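Local coordinates for protein copper induced nitroreductase D (Lactococcus lactis, PDB 4BN7) that probably acts as an FMN-dependent oxidoreductase of the nitroreductase family, binding the flavin and a reduced dichlorophenolindophenol in a two-subunit assembly, at residues His151-Ile156 against Arg173-Phe178. Numbering follows the deposited sequence.
Sequences HYNPLI and RGQLVF. With RLM (2,6-bis(chloranyl)-4-[(4-hydroxyphenyl)amino]phenol), chain C; FMN (flavin mononucleotide), chain B.
The side-chain amide of Q175 carries the hydrogen bonds that join the loop after strand 145-150 to strand 170-181. Its OE1 receives the backbone N of Y152 at 2.8 Å, almost straight and along a lone pair in the carbonyl plane. On the other branch, NE2 donates to N153 OD1 at 3.0 Å, the two amides turned 79° apart. The bend at chi2 (91°) brings the Q175 amide to the loop, where I156 CD1 packs against its CD. With an alanine here, Y152 N and N153 OD1 would probably both lose their partner and the turn would be freer to shift.

Solvent joins the neighbouring pair: one water accepts from both N153 ND2 and R173 NH1, while R173 NE is committed to a salt bridge with E126. The strand is irregular here, R173 and G174 lying opposite the single residue F100 in a classic beta bulge.

H151 CD2 comes edge-on to within 3.0 Å of R173 O, a close C-H...O approach. The ring of W124 of the second subunit meets the H151 imidazole, planes about 50° apart.

The same loop binds both ligands by hydrogen bonds. H151 ND1 donates to FMN O4 at 2.9 Å, nearly linearly; RLM OAB donates to H151 O at 2.7 Å and sits over one face of the Y152 ring.

Thus the Q175 side-chain amide grips Y152 and N153 in a loop where H151 contacts FMN and RLM, and Y152 contacts RLM, consistent with a second-shell role for Q175.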
loop_
_atom_site.group_PDB
_atom_site.type_symbol
_atom_site.label_atom_id
_atom_site.label_comp_id
_atom_site.label_asym_id
_atom_site.label_seq_id
_atom_site.Cartn_x
_atom_site.Cartn_y
_atom_site.Cartn_z
ATOM N N HIS A 151 -10.852 2.131 11.229
ATOM C CA HIS A 151 -10.417 0.828 11.716
ATOM C C HIS A 151 -11.178 0.377 12.954
ATOM O O HIS A 151 -10.684 0.469 14.079
ATOM C CB HIS A 151 -8.911 0.843 11.975
ATOM C CG HIS A 151 -8.114 1.044 10.730
ATOM N ND1 HIS A 151 -7.772 2.293 10.256
ATOM C CD2 HIS A 151 -7.639 0.155 9.827
ATOM C CE1 HIS A 151 -7.099 2.162 9.127
ATOM N NE2 HIS A 151 -7.006 0.875 8.844
ATOM N N TYR A 152 -12.389 -0.121 12.733
ATOM C CA TYR A 152 -13.207 -0.658 13.818
ATOM C C TYR A 152 -13.081 -2.175 13.910
ATOM O O TYR A 152 -13.807 -2.829 14.662
ATOM C CB TYR A 152 -14.661 -0.228 13.652
ATOM C CG TYR A 152 -14.844 1.236 13.948
ATOM C CD1 TYR A 152 -14.848 1.695 15.254
ATOM C CD2 TYR A 152 -14.979 2.165 12.927
ATOM C CE1 TYR A 152 -14.995 3.035 15.540
ATOM C CE2 TYR A 152 -15.131 3.513 13.206
ATOM C CZ TYR A 152 -15.129 3.940 14.513
ATOM O OH TYR A 152 -15.285 5.280 14.806
ATOM N N ASN A 153 -12.157 -2.722 13.130
ATOM C CA ASN A 153 -11.653 -4.070 13.341
ATOM C C ASN A 153 -10.683 -4.041 14.516
ATOM O O ASN A 153 -9.982 -3.043 14.707
ATOM C CB ASN A 153 -10.924 -4.555 12.091
ATOM C CG ASN A 153 -9.877 -3.569 11.607
ATOM O OD1 ASN A 153 -10.211 -2.503 11.091
ATOM N ND2 ASN A 153 -8.604 -3.924 11.759
ATOM N N PRO A 154 -10.610 -5.134 15.296
ATOM C CA PRO A 154 -11.311 -6.416 15.162
ATOM C C PRO A 154 -12.676 -6.452 15.844
ATOM O O PRO A 154 -13.317 -7.500 15.847
ATOM C CB PRO A 154 -10.378 -7.380 15.895
ATOM C CG PRO A 154 -9.808 -6.544 16.990
ATOM C CD PRO A 154 -9.626 -5.170 16.395
ATOM N N LEU A 155 -13.103 -5.334 16.420
ATOM C CA LEU A 155 -14.318 -5.294 17.228
ATOM C C LEU A 155 -15.575 -5.730 16.464
ATOM O O LEU A 155 -16.419 -6.435 17.016
ATOM C CB LEU A 155 -14.510 -3.882 17.788
ATOM C CG LEU A 155 -15.754 -3.607 18.631
ATOM C CD1 LEU A 155 -15.707 -4.348 19.964
ATOM C CD2 LEU A 155 -15.900 -2.110 18.854
ATOM N N ILE A 156 -15.698 -5.310 15.206
ATOM C CA ILE A 156 -16.917 -5.555 14.430
ATOM C C ILE A 156 -16.840 -6.791 13.527
ATOM O O ILE A 156 -17.822 -7.143 12.874
ATOM C CB ILE A 156 -17.286 -4.332 13.552
ATOM C CG1 ILE A 156 -16.233 -4.100 12.463
ATOM C CG2 ILE A 156 -17.450 -3.086 14.413
ATOM C CD1 ILE A 156 -16.602 -3.004 11.478
ATOM N N ARG A 173 -9.459 -5.656 7.627
ATOM C CA ARG A 173 -8.300 -4.780 7.821
ATOM C C ARG A 173 -8.632 -3.284 7.880
ATOM O O ARG A 173 -7.909 -2.512 8.513
ATOM C CB ARG A 173 -7.277 -4.969 6.690
ATOM C CG ARG A 173 -6.824 -6.397 6.431
ATOM C CD ARG A 173 -6.478 -7.160 7.700
ATOM N NE ARG A 173 -5.338 -6.614 8.440
ATOM C CZ ARG A 173 -5.338 -6.365 9.752
ATOM N NH1 ARG A 173 -6.422 -6.578 10.487
ATOM N NH2 ARG A 173 -4.244 -5.907 10.344
ATOM N N GLY A 174 -9.681 -2.860 7.191
ATOM C CA GLY A 174 -9.988 -1.438 7.101
ATOM C C GLY A 174 -11.371 -1.193 6.520
ATOM O O GLY A 174 -11.938 -2.063 5.860
ATOM N N GLN A 175 -11.919 -0.009 6.780
ATOM C CA GLN A 175 -13.227 0.362 6.252
ATOM C C GLN A 175 -13.157 1.754 5.643
ATOM O O GLN A 175 -13.014 2.754 6.358
ATOM C CB GLN A 175 -14.293 0.318 7.351
ATOM C CG GLN A 175 -14.380 -1.020 8.064
ATOM C CD GLN A 175 -13.482 -1.083 9.273
ATOM O OE1 GLN A 175 -13.540 -0.217 10.142
ATOM N NE2 GLN A 175 -12.639 -2.103 9.335
ATOM N N LEU A 176 -13.253 1.813 4.319
ATOM C CA LEU A 176 -13.181 3.073 3.596
ATOM C C LEU A 176 -14.580 3.631 3.379
ATOM O O LEU A 176 -15.352 3.120 2.572
ATOM C CB LEU A 176 -12.476 2.870 2.253
ATOM C CG LEU A 176 -12.115 4.141 1.494
ATOM C CD1 LEU A 176 -11.004 4.906 2.220
ATOM C CD2 LEU A 176 -11.723 3.798 0.074
ATOM N N VAL A 177 -14.900 4.678 4.124
ATOM C CA VAL A 177 -16.193 5.340 4.028
ATOM C C VAL A 177 -16.122 6.357 2.898
ATOM O O VAL A 177 -15.162 7.113 2.810
ATOM C CB VAL A 177 -16.525 6.042 5.344
ATOM C CG1 VAL A 177 -17.876 6.732 5.266
ATOM C CG2 VAL A 177 -16.486 5.039 6.487
ATOM N N PHE A 178 -17.120 6.371 2.021
ATOM C CA PHE A 178 -17.047 7.224 0.841
ATOM C C PHE A 178 -18.382 7.855 0.474
ATOM O O PHE A 178 -19.449 7.354 0.829
ATOM C CB PHE A 178 -16.484 6.445 -0.351
ATOM C CG PHE A 178 -17.447 5.460 -0.953
ATOM C CD1 PHE A 178 -17.622 4.208 -0.386
ATOM C CD2 PHE A 178 -18.171 5.783 -2.087
ATOM C CE1 PHE A 178 -18.503 3.299 -0.937
ATOM C CE2 PHE A 178 -19.059 4.869 -2.649
ATOM C CZ PHE A 178 -19.227 3.631 -2.065
HETATM C CAI RLM C . -7.437 8.695 13.710
HETATM C CAN RLM C . -6.556 9.034 12.695
HETATM CL CLC RLM C . -6.571 10.597 11.955
HETATM C CAP RLM C . -5.643 8.100 12.245
HETATM O OAA RLM C . -4.766 8.448 11.259
HETATM C CAO RLM C . -5.560 6.841 12.800
HETATM CL CLD RLM C . -4.367 5.747 12.176
HETATM C CAJ RLM C . -6.434 6.492 13.816
HETATM C CAQ RLM C . -7.381 7.417 14.261
HETATM N NAK RLM C . -8.277 7.086 15.326
HETATM C CAM RLM C . -9.154 5.954 15.286
HETATM C CAG RLM C . -10.524 6.158 15.240
HETATM C CAE RLM C . -11.384 5.072 15.215
HETATM C CAL RLM C . -10.873 3.782 15.244
HETATM O OAB RLM C . -11.730 2.705 15.219
HETATM C CAF RLM C . -9.502 3.578 15.298
HETATM C CAH RLM C . -8.641 4.664 15.324
HETATM N N1 FMN B . -7.910 8.218 9.457
HETATM C C2 FMN B . -9.032 8.048 10.442
HETATM O O2 FMN B . -9.845 8.911 10.556
HETATM N N3 FMN B . -9.091 6.840 11.219
HETATM C C4 FMN B . -8.149 5.848 11.088
HETATM O O4 FMN B . -8.267 4.822 11.672
HETATM C C4A FMN B . -7.053 6.015 10.129
HETATM N N5 FMN B . -6.153 5.122 9.994
HETATM C C5A FMN B . -5.254 5.169 8.785
HETATM C C6 FMN B . -4.418 3.954 8.420
HETATM C C7 FMN B . -3.643 3.986 7.348
HETATM C C7M FMN B . -2.773 2.790 6.971
HETATM C C8 FMN B . -3.593 5.251 6.481
HETATM C C8M FMN B . -2.738 5.266 5.219
HETATM C C9 FMN B . -4.313 6.312 6.805
HETATM C C9A FMN B . -5.196 6.288 8.034
HETATM N N10 FMN B . -5.978 7.446 8.391
HETATM C C10 FMN B . -6.997 7.276 9.318
HETATM C "C1'" FMN B . -5.946 8.655 7.588
HETATM C "C2'" FMN B . -4.624 9.387 7.787
HETATM O "O2'" FMN B . -4.640 10.062 9.013
HETATM C "C3'" FMN B . -4.463 10.376 6.632
HETATM O "O3'" FMN B . -4.325 9.611 5.459
HETATM C "C4'" FMN B . -3.251 11.282 6.873
HETATM O "O4'" FMN B . -3.494 12.141 7.960
HETATM C "C5'" FMN B . -2.958 12.148 5.652
HETATM O "O5'" FMN B . -4.083 12.931 5.371
HETATM P P FMN B . -4.790 12.773 3.893
HETATM O O1P FMN B . -3.740 12.863 2.858
HETATM O O2P FMN B . -5.495 11.300 3.824
HETATM O O3P FMN B . -5.886 13.966 3.797
HETATM O O HOH W 1 -7.871 -6.298 13.312
#